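Local coordinates for protein proto-oncogene vav (Homo sapiens, PDB 6NEW) that probably acts as a guanine nucleotide exchange factor for Rac-type GTPases, carrying RhoGEF, PH and zinc-binding C1 domains, at residues E254-S259 against K311-M316; L278-R283 against Y287-F292; S305-N310 against K333-K338. One frame throughout, in Å; residues are numbered along the deposited sequence.

Contact 1: residues E254-S259 against K311-M316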
loop_
_atom_site.group_PDB
_atom_site.type_symbol
_atom_site.label_atom_id
_atom_site.label_comp_id
_atom_site.label_asym_id
_atom_site.label_seq_id
_atom_site.Cartn_x
_atom_site.Cartn_y
_atom_site.Cartn_z
ATOM N N GLU A 254 -17.818 20.577 -2.239
ATOM C CA GLU A 254 -18.965 21.312 -2.745
ATOM C C GLU A 254 -18.634 22.001 -4.056
ATOM O O GLU A 254 -17.481 22.388 -4.313
ATOM C CB GLU A 254 -19.519 22.310 -1.701
ATOM C CG GLU A 254 -18.531 23.393 -1.280
ATOM C CD GLU A 254 -19.105 24.591 -0.546
ATOM O OE1 GLU A 254 -19.993 24.399 0.317
ATOM O OE2 GLU A 254 -18.649 25.725 -0.818
ATOM N N LEU A 255 -19.656 22.124 -4.892
ATOM C CA LEU A 255 -19.584 22.797 -6.190
ATOM C C LEU A 255 -21.003 23.164 -6.634
ATOM O O LEU A 255 -21.980 22.761 -5.988
ATOM C CB LEU A 255 -18.864 21.916 -7.260
ATOM C CG LEU A 255 -19.356 20.459 -7.503
ATOM C CD1 LEU A 255 -20.468 20.398 -8.525
ATOM C CD2 LEU A 255 -18.233 19.597 -8.043
ATOM N N LYS A 256 -21.108 23.953 -7.705
ATOM C CA LYS A 256 -22.382 24.332 -8.319
ATOM C C LYS A 256 -22.388 23.715 -9.702
ATOM O O LYS A 256 -21.330 23.542 -10.318
ATOM C CB LYS A 256 -22.567 25.855 -8.359
ATOM C CG LYS A 256 -22.895 26.460 -6.991
ATOM C CD LYS A 256 -22.947 27.967 -7.050
ATOM C CE LYS A 256 -23.089 28.618 -5.692
ATOM N NZ LYS A 256 -24.492 29.010 -5.417
ATOM N N ILE A 257 -23.563 23.329 -10.182
ATOM C CA ILE A 257 -23.629 22.603 -11.445
ATOM C C ILE A 257 -24.859 22.923 -12.294
ATOM O O ILE A 257 -25.952 23.153 -11.774
ATOM C CB ILE A 257 -23.514 21.068 -11.116
ATOM C CG1 ILE A 257 -23.403 20.187 -12.382
ATOM C CG2 ILE A 257 -24.652 20.605 -10.203
ATOM C CD1 ILE A 257 -22.833 18.823 -12.127
ATOM N N THR A 258 -24.659 22.900 -13.620
ATOM C CA THR A 258 -25.716 23.032 -14.613
ATOM C C THR A 258 -25.569 21.865 -15.595
ATOM O O THR A 258 -24.484 21.301 -15.720
ATOM C CB THR A 258 -25.714 24.412 -15.330
ATOM O OG1 THR A 258 -24.726 24.432 -16.353
ATOM C CG2 THR A 258 -25.533 25.612 -14.376
ATOM N N SER A 259 -26.660 21.492 -16.262
ATOM C CA SER A 259 -26.683 20.451 -17.279
ATOM C C SER A 259 -27.410 21.029 -18.522
ATOM O O SER A 259 -28.078 22.058 -18.380
ATOM C CB SER A 259 -27.395 19.212 -16.746
ATOM O OG SER A 259 -28.801 19.388 -16.733
ATOM N N LYS A 311 -14.329 36.455 -9.833
ATOM C CA LYS A 311 -15.441 36.597 -8.900
ATOM C C LYS A 311 -15.741 35.193 -8.365
ATOM O O LYS A 311 -15.634 34.224 -9.119
ATOM C CB LYS A 311 -16.679 37.206 -9.604
ATOM C CG LYS A 311 -16.479 38.620 -10.170
ATOM C CD LYS A 311 -16.564 39.727 -9.106
ATOM C CE LYS A 311 -16.056 41.066 -9.596
ATOM N NZ LYS A 311 -14.588 41.214 -9.406
ATOM N N LYS A 312 -16.051 35.068 -7.062
ATOM C CA LYS A 312 -16.325 33.770 -6.434
ATOM C C LYS A 312 -17.463 33.025 -7.112
ATOM O O LYS A 312 -18.432 33.661 -7.528
ATOM C CB LYS A 312 -16.529 33.907 -4.920
ATOM C CG LYS A 312 -15.189 33.806 -4.198
ATOM C CD LYS A 312 -15.163 34.358 -2.792
ATOM C CE LYS A 312 -13.749 34.730 -2.380
ATOM N NZ LYS A 312 -12.902 33.545 -2.065
ATOM N N TRP A 313 -17.280 31.699 -7.334
ATOM C CA TRP A 313 -18.220 30.776 -7.994
ATOM C C TRP A 313 -18.270 30.905 -9.543
ATOM O O TRP A 313 -19.167 30.336 -10.175
ATOM C CB TRP A 313 -19.642 30.868 -7.394
ATOM C CG TRP A 313 -19.779 30.298 -6.017
ATOM C CD1 TRP A 313 -20.087 30.977 -4.873
ATOM C CD2 TRP A 313 -19.645 28.922 -5.645
ATOM N NE1 TRP A 313 -20.156 30.109 -3.809
ATOM C CE2 TRP A 313 -19.888 28.839 -4.254
ATOM C CE3 TRP A 313 -19.351 27.743 -6.354
ATOM C CZ2 TRP A 313 -19.856 27.623 -3.562
ATOM C CZ3 TRP A 313 -19.306 26.544 -5.666
ATOM C CH2 TRP A 313 -19.548 26.491 -4.285
ATOM N N SER A 314 -17.323 31.640 -10.148
ATOM C CA SER A 314 -17.278 31.846 -11.600
ATOM C C SER A 314 -16.273 30.902 -12.290
ATOM O O SER A 314 -16.216 30.850 -13.520
ATOM C CB SER A 314 -16.931 33.298 -11.922
ATOM O OG SER A 314 -15.562 33.569 -11.662
ATOM N N HIS A 315 -15.495 30.166 -11.500
ATOM C CA HIS A 315 -14.475 29.273 -12.011
ATOM C C HIS A 315 -15.060 27.944 -12.472
ATOM O O HIS A 315 -15.504 27.130 -11.658
ATOM C CB HIS A 315 -13.366 29.118 -10.980
ATOM C CG HIS A 315 -12.909 30.433 -10.449
ATOM N ND1 HIS A 315 -13.457 30.973 -9.297
ATOM C CD2 HIS A 315 -12.027 31.312 -10.972
ATOM C CE1 HIS A 315 -12.853 32.135 -9.128
ATOM N NE2 HIS A 315 -11.995 32.389 -10.119
ATOM N N MET A 316 -15.081 27.753 -13.800
ATOM C CA MET A 316 -15.660 26.579 -14.419
ATOM C C MET A 316 -14.761 25.811 -15.408
ATOM O O MET A 316 -13.814 26.341 -15.973
ATOM C CB MET A 316 -16.988 26.963 -15.114
ATOM C CG MET A 316 -17.309 26.059 -16.293
ATOM S SD MET A 316 -18.699 26.375 -17.375
ATOM C CE MET A 316 -18.366 28.079 -17.891
#

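Contact 2: residues L278-R283 against Y287-F292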
loop_
_atom_site.group_PDB
_atom_site.type_symbol
_atom_site.label_atom_id
_atom_site.label_comp_id
_atom_site.label_asym_id
_atom_site.label_seq_id
_atom_site.Cartn_x
_atom_site.Cartn_y
_atom_site.Cartn_z
ATOM N N LEU A 278 -19.931 11.217 -8.302
ATOM C CA LEU A 278 -21.183 11.112 -7.558
ATOM C C LEU A 278 -21.599 12.522 -7.223
ATOM O O LEU A 278 -20.865 13.239 -6.550
ATOM C CB LEU A 278 -20.959 10.305 -6.264
ATOM C CG LEU A 278 -20.981 8.776 -6.382
ATOM C CD1 LEU A 278 -19.626 8.241 -6.742
ATOM C CD2 LEU A 278 -21.365 8.160 -5.061
ATOM N N ILE A 279 -22.718 12.958 -7.793
ATOM C CA ILE A 279 -23.253 14.297 -7.571
ATOM C C ILE A 279 -24.396 14.131 -6.576
ATOM O O ILE A 279 -25.423 13.507 -6.867
ATOM C CB ILE A 279 -23.653 15.021 -8.894
ATOM C CG1 ILE A 279 -22.442 15.149 -9.845
ATOM C CG2 ILE A 279 -24.262 16.402 -8.609
ATOM C CD1 ILE A 279 -22.833 15.118 -11.321
ATOM N N CYS A 280 -24.156 14.618 -5.370
ATOM C CA CYS A 280 -25.072 14.514 -4.242
ATOM C C CYS A 280 -25.583 15.870 -3.825
ATOM O O CYS A 280 -24.951 16.894 -4.086
ATOM C CB CYS A 280 -24.404 13.814 -3.060
ATOM S SG CYS A 280 -23.630 12.233 -3.459
ATOM N N LYS A 281 -26.704 15.846 -3.109
ATOM C CA LYS A 281 -27.349 16.994 -2.492
ATOM C C LYS A 281 -27.369 16.684 -1.004
ATOM O O LYS A 281 -27.747 15.569 -0.632
ATOM C CB LYS A 281 -28.784 17.161 -3.030
ATOM C CG LYS A 281 -29.502 18.376 -2.465
ATOM C CD LYS A 281 -30.765 18.703 -3.244
ATOM C CE LYS A 281 -31.471 19.907 -2.664
ATOM N NZ LYS A 281 -30.734 21.172 -2.929
ATOM N N ARG A 282 -26.927 17.626 -0.153
ATOM C CA ARG A 282 -26.951 17.395 1.295
ATOM C C ARG A 282 -28.421 17.300 1.795
ATOM O O ARG A 282 -29.203 18.227 1.592
ATOM C CB ARG A 282 -26.129 18.448 2.059
ATOM C CG ARG A 282 -26.097 18.193 3.571
ATOM C CD ARG A 282 -25.319 19.236 4.362
ATOM N NE ARG A 282 -25.878 20.593 4.267
ATOM C CZ ARG A 282 -26.837 21.085 5.052
ATOM N NH1 ARG A 282 -27.393 20.328 5.993
ATOM N NH2 ARG A 282 -27.257 22.335 4.890
ATOM N N ARG A 283 -28.794 16.127 2.348
ATOM C CA ARG A 283 -30.126 15.811 2.873
ATOM C C ARG A 283 -29.993 15.599 4.395
ATOM O O ARG A 283 -30.322 14.531 4.931
ATOM C CB ARG A 283 -30.715 14.579 2.147
ATOM C CG ARG A 283 -32.227 14.422 2.303
ATOM C CD ARG A 283 -32.605 13.041 2.810
ATOM N NE ARG A 283 -32.894 12.113 1.715
ATOM C CZ ARG A 283 -33.373 10.882 1.875
ATOM N NH1 ARG A 283 -33.601 10.109 0.821
ATOM N NH2 ARG A 283 -33.592 10.400 3.095
ATOM N N TYR A 287 -25.541 12.638 2.469
ATOM C CA TYR A 287 -25.470 13.163 1.108
ATOM C C TYR A 287 -26.381 12.268 0.285
ATOM O O TYR A 287 -26.223 11.054 0.319
ATOM C CB TYR A 287 -24.027 13.090 0.570
ATOM C CG TYR A 287 -22.986 13.801 1.412
ATOM C CD1 TYR A 287 -22.709 15.151 1.217
ATOM C CD2 TYR A 287 -22.199 13.101 2.320
ATOM C CE1 TYR A 287 -21.736 15.808 1.973
ATOM C CE2 TYR A 287 -21.210 13.743 3.070
ATOM C CZ TYR A 287 -20.992 15.102 2.901
ATOM O OH TYR A 287 -20.017 15.751 3.628
ATOM N N ASP A 288 -27.371 12.844 -0.395
ATOM C CA ASP A 288 -28.291 12.057 -1.205
ATOM C C ASP A 288 -27.863 12.065 -2.671
ATOM O O ASP A 288 -27.766 13.124 -3.275
ATOM C CB ASP A 288 -29.751 12.505 -1.017
ATOM C CG ASP A 288 -30.745 11.480 -1.543
ATOM O OD1 ASP A 288 -30.972 10.457 -0.847
ATOM O OD2 ASP A 288 -31.268 11.677 -2.662
ATOM N N LEU A 289 -27.570 10.880 -3.225
ATOM C CA LEU A 289 -27.124 10.713 -4.607
ATOM C C LEU A 289 -28.202 11.113 -5.610
ATOM O O LEU A 289 -29.303 10.563 -5.586
ATOM C CB LEU A 289 -26.571 9.293 -4.867
ATOM C CG LEU A 289 -26.029 9.028 -6.279
ATOM C CD1 LEU A 289 -24.697 9.712 -6.506
ATOM C CD2 LEU A 289 -25.932 7.550 -6.563
ATOM N N LYS A 290 -27.881 12.109 -6.463
ATOM C CA LYS A 290 -28.786 12.685 -7.466
ATOM C C LYS A 290 -28.366 12.296 -8.868
ATOM O O LYS A 290 -29.213 11.978 -9.703
ATOM C CB LYS A 290 -28.831 14.228 -7.345
ATOM C CG LYS A 290 -29.258 14.771 -5.965
ATOM C CD LYS A 290 -30.768 15.024 -5.856
ATOM C CE LYS A 290 -31.519 13.857 -5.250
ATOM N NZ LYS A 290 -32.992 14.027 -5.336
ATOM N N ASP A 291 -27.050 12.322 -9.129
ATOM C CA ASP A 291 -26.512 12.009 -10.437
ATOM C C ASP A 291 -25.252 11.161 -10.349
ATOM O O ASP A 291 -24.284 11.534 -9.683
ATOM C CB ASP A 291 -26.241 13.318 -11.201
ATOM C CG ASP A 291 -26.619 13.332 -12.677
ATOM O OD1 ASP A 291 -26.476 12.275 -13.343
ATOM O OD2 ASP A 291 -26.977 14.419 -13.186
ATOM N N PHE A 292 -25.264 10.022 -11.050
ATOM C CA PHE A 292 -24.114 9.137 -11.146
ATOM C C PHE A 292 -23.501 9.234 -12.556
ATOM O O PHE A 292 -24.129 8.845 -13.540
ATOM C CB PHE A 292 -24.480 7.688 -10.767
ATOM C CG PHE A 292 -23.262 6.829 -10.531
ATOM C CD1 PHE A 292 -22.678 6.753 -9.270
ATOM C CD2 PHE A 292 -22.683 6.106 -11.576
ATOM C CE1 PHE A 292 -21.538 5.975 -9.057
ATOM C CE2 PHE A 292 -21.555 5.312 -11.354
ATOM C CZ PHE A 292 -20.991 5.261 -10.100
#

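Contact 3: residues S305-N310 against K333-K338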
loop_
_atom_site.group_PDB
_atom_site.type_symbol
_atom_site.label_atom_id
_atom_site.label_comp_id
_atom_site.label_asym_id
_atom_site.label_seq_id
_atom_site.Cartn_x
_atom_site.Cartn_y
_atom_site.Cartn_z
ATOM N N SER A 305 -13.187 31.630 -19.070
ATOM C CA SER A 305 -14.089 32.768 -18.830
ATOM C C SER A 305 -14.039 33.347 -17.409
ATOM O O SER A 305 -14.081 34.565 -17.285
ATOM C CB SER A 305 -15.531 32.440 -19.218
ATOM O OG SER A 305 -16.243 31.716 -18.224
ATOM N N GLY A 306 -13.932 32.480 -16.393
ATOM C CA GLY A 306 -13.867 32.862 -14.985
ATOM C C GLY A 306 -12.575 33.529 -14.550
ATOM O O GLY A 306 -12.571 34.217 -13.522
ATOM N N ASP A 307 -11.463 33.335 -15.324
ATOM C CA ASP A 307 -10.127 33.895 -15.045
ATOM C C ASP A 307 -10.114 35.419 -14.945
ATOM O O ASP A 307 -9.543 35.946 -13.989
ATOM C CB ASP A 307 -9.090 33.446 -16.099
ATOM C CG ASP A 307 -8.700 31.982 -16.077
ATOM O OD1 ASP A 307 -9.356 31.207 -15.368
ATOM O OD2 ASP A 307 -7.726 31.617 -16.770
ATOM N N ARG A 308 -10.758 36.113 -15.929
ATOM C CA ARG A 308 -10.830 37.570 -16.087
ATOM C C ARG A 308 -11.296 38.363 -14.852
ATOM O O ARG A 308 -10.504 39.128 -14.305
ATOM C CB ARG A 308 -11.694 37.955 -17.298
ATOM N N ASP A 309 -12.531 38.148 -14.383
ATOM C CA ASP A 309 -13.065 38.908 -13.249
ATOM C C ASP A 309 -12.725 38.317 -11.878
ATOM O O ASP A 309 -12.703 39.068 -10.890
ATOM C CB ASP A 309 -14.583 39.134 -13.402
ATOM C CG ASP A 309 -14.995 39.841 -14.684
ATOM O OD1 ASP A 309 -14.100 40.217 -15.474
ATOM O OD2 ASP A 309 -16.212 40.021 -14.895
ATOM N N ASN A 310 -12.411 36.994 -11.834
ATOM C CA ASN A 310 -12.043 36.237 -10.631
ATOM C C ASN A 310 -13.034 36.452 -9.483
ATOM O O ASN A 310 -12.646 36.650 -8.333
ATOM C CB ASN A 310 -10.595 36.519 -10.227
ATOM C CG ASN A 310 -9.943 35.465 -9.368
ATOM O OD1 ASN A 310 -9.970 34.262 -9.665
ATOM N ND2 ASN A 310 -9.268 35.908 -8.322
ATOM N N LYS A 333 -15.765 27.621 -6.093
ATOM C CA LYS A 333 -15.714 28.919 -5.423
ATOM C C LYS A 333 -14.463 29.710 -5.788
ATOM O O LYS A 333 -14.580 30.899 -6.065
ATOM C CB LYS A 333 -15.908 28.806 -3.903
ATOM C CG LYS A 333 -16.640 30.012 -3.327
ATOM C CD LYS A 333 -16.730 29.989 -1.819
ATOM C CE LYS A 333 -17.719 31.032 -1.355
ATOM N NZ LYS A 333 -17.388 31.554 -0.003
ATOM N N THR A 334 -13.302 29.044 -5.880
ATOM C CA THR A 334 -12.027 29.674 -6.237
ATOM C C THR A 334 -11.389 29.067 -7.489
ATOM O O THR A 334 -11.822 28.015 -7.969
ATOM C CB THR A 334 -11.026 29.599 -5.074
ATOM O OG1 THR A 334 -10.650 28.241 -4.837
ATOM C CG2 THR A 334 -11.541 30.257 -3.802
ATOM N N ARG A 335 -10.329 29.740 -7.989
ATOM C CA ARG A 335 -9.529 29.343 -9.144
ATOM C C ARG A 335 -8.665 28.136 -8.754
ATOM O O ARG A 335 -8.483 27.238 -9.572
ATOM C CB ARG A 335 -8.646 30.530 -9.601
ATOM C CG ARG A 335 -7.614 30.239 -10.689
ATOM C CD ARG A 335 -8.177 30.388 -12.088
ATOM N NE ARG A 335 -7.145 30.148 -13.098
ATOM C CZ ARG A 335 -6.346 31.083 -13.611
ATOM N NH1 ARG A 335 -6.454 32.349 -13.219
ATOM N NH2 ARG A 335 -5.436 30.759 -14.520
ATOM N N GLU A 336 -8.145 28.121 -7.502
ATOM C CA GLU A 336 -7.293 27.059 -6.952
ATOM C C GLU A 336 -8.071 25.748 -6.885
ATOM O O GLU A 336 -7.546 24.709 -7.285
ATOM C CB GLU A 336 -6.755 27.423 -5.552
ATOM C CG GLU A 336 -5.867 28.655 -5.508
ATOM C CD GLU A 336 -6.617 29.969 -5.359
ATOM O OE1 GLU A 336 -7.161 30.223 -4.259
ATOM O OE2 GLU A 336 -6.658 30.745 -6.342
ATOM N N LEU A 337 -9.330 25.812 -6.410
ATOM C CA LEU A 337 -10.233 24.669 -6.320
ATOM C C LEU A 337 -10.520 24.070 -7.707
ATOM O O LEU A 337 -10.414 22.851 -7.877
ATOM C CB LEU A 337 -11.549 25.068 -5.625
ATOM C CG LEU A 337 -11.525 25.029 -4.111
ATOM C CD1 LEU A 337 -12.678 25.836 -3.522
ATOM C CD2 LEU A 337 -11.549 23.593 -3.599
ATOM N N LYS A 338 -10.864 24.949 -8.690
ATOM C CA LYS A 338 -11.156 24.606 -10.084
ATOM C C LYS A 338 -9.965 23.871 -10.660
ATOM O O LYS A 338 -10.129 22.760 -11.164
ATOM C CB LYS A 338 -11.450 25.866 -10.920
ATOM C CG LYS A 338 -11.674 25.533 -12.399
ATOM C CD LYS A 338 -11.468 26.735 -13.268
ATOM C CE LYS A 338 -10.868 26.338 -14.570
ATOM N NZ LYS A 338 -11.032 27.410 -15.567
HETATM O O HOH W 1 -11.493 30.181 -13.903
HETATM O O HOH W 2 -9.829 32.879 -7.102
HETATM O O HOH W 3 -7.507 34.184 -11.276
#

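Contact 1: residues E254-S259 against K311-M316
Lys256 lays its aliphatic chain over one face of the Trp313 indole, where the type II beta turn Lys311 to Ser314 leans against strand 249-258 of the PH domain. Followed outward, the lysine crosses the ring from one end to the other. Its CB points toward the turn, and Lys256 CG, placed anti to the carbonyl carbon (chi1 -74°), comes down by the benzo part, 3.8 Å from Trp313 CE3. Lys256 CD advances to the fused bond, 3.7 Å from Trp313 CD2. Lys256 CE then sits above the five-membered ring of Trp313, 3.5 Å from its centroid, a CH-pi contact almost straight over the face. The chain bends at its last torsion, and Lys256 NZ stands 4.7 Å from that same centroid, only 5° off the ring normal, as a cation-pi partner; its stronger tie is a salt bridge to Asp267 on the adjacent strand 266-273.

The remaining contacts fall on the benzo part. Leu255 CA lies at the ring edge, near its plane, 3.8 Å from Trp313 CZ3, while the leucine CB points away from the turn and the side chain packs on Ala270 and Phe332 of the flanking strands. Were Trp313 an alanine, the Lys256 methylenes would probably lose the flat surface they lie on, and NZ its cation-pi partner.

Within the turn, Lys311 O takes two donors, Ser314 N and Ser314 OG, the hydroxyl in the carbonyl plane on a lone pair. Glu254 OE2 approaches Trp313 CZ2 obliquely at 3.5 Å, the carboxylate and ring planes 37° apart.

Contact 2: residues L278-R283 against Y287-F292
Leu289 holds CG anti to its backbone nitrogen (chi1 -178°), which carries CD1 across to Leu278, 3.8 Å from Leu278 CB. Phe292 takes a similar first torsion and lies alongside Leu278, both side chains pointing the same way, with CE1 3.8 Å from Leu278 CD1. Cys280 and Tyr287 add to this face of the hairpin: Cys280 CB and Tyr287 CB are 3.7 Å apart, and the cysteine SG turns toward Leu289.

The pairing of the two antiparallel strands is interrupted by a classic beta bulge, with Lys290 and Asp291 both facing Ile279. Ile279 O is gripped by two donors, Lys290 N and Asp291 N, each in the carbonyl plane, while Ile279 N gives a nearly straight bond of 2.8 Å to Asp291 O. The extra residue shifts the register by one, so beyond it Cys280 pairs with Leu289, and Lys281 with Asp288 through two reciprocal backbone bonds.

On the other face, Ile279 runs beside Asp291, its CD1 3.9 Å from Asp291 CB, and Lys281 CB rests on Lys290 CG. Toward the hairpin end, Arg283 NH1 makes a salt bridge of 3.1 Å to Asp288 OD1, the guanidinium and carboxylate planes 31° apart; the arginine is poorly ordered, and its stronger partner is Glu237, in a salt bridge through NH2.

Strand 276-283 is flanked on its other edge by strand 266-273, where Tyr269 and Phe271 meet the Tyr287 ring. Strand 286-294 has short strand 236-237 as its outer neighbour, following helix 196-235, while Leu239 packs on Leu278 and Leu289.

Contact 3: residues S305-N310 against K333-K338
Asp307 and Arg335 meet flat group over flat group: the carboxylate lies stacked on one face of the guanidinium, the two planes only 20° apart, although the side chains themselves cross at about a right angle. Asp307 OD2 sits 3.3 Å from Arg335 NH2, well above the guanidinium plane and offset toward its rim, and Asp307 OD1 lies over the NE end. With the oxygens out of plane, no N-H of the arginine points at OD2, so this salt bridge works by charge alone. Arg335 reaches the aspartate because its CG is anti to the backbone N (chi1 173°) and the chain then bends at chi2.

At the guanidinium rim, in plane, a water accepts from Arg335 NH1 at 2.9 Å; it also makes a weak bond to Asn310 OD1. The Asn310 amide stands nearly perpendicular to the guanidinium, its plane turned 82°, with OD1 4.0 Å from Arg335 CB. A second water donates to Asn310 OD1 at 2.9 Å and accepts weakly from Arg335 N. This amide oxygen has a direct partner too, His315 NE2.

Lys338 NZ stays 4.2 Å from Asp307 OD1, beyond a salt bridge, and a water spans the gap, donating to Asp307 OD1 at 2.8 Å and accepting from Lys338 NZ at 3.3 Å. The ammonium is held mainly by Asp302, with Asp303 O and Met316 O as further acceptors.

Thr334 is the N-cap of helix 335-352, its OG1 accepting from Leu337 N. The contact thus joins the loop between strands 298-302 and 315-321 to the first turn of the C-terminal helix that is a hallmark of the PH fold.

All three contacts belong to the PH domain. Contacts 1 and 3 are neighbours, their centres 9 Å apart, and their segments alternate along the chain; the meeting of Trp313 N with Lys333 O ties segment 311-316 to 333-338. Contact 2, a hairpin, falls within the 51 residues separating the two segments of contact 1; its centre is 16 Å from that of contact 1, and Ile257 CD1 touches Ile279 CD1 over the intervening strand 266-273. Contacts 2 and 3 come in series, their nearest atoms about 14 Å apart. Together they run from the hairpin next to short strand 236-237 to the start of helix 335-352, probably helping to hold sheet, loop and C-terminal helix together as one domain.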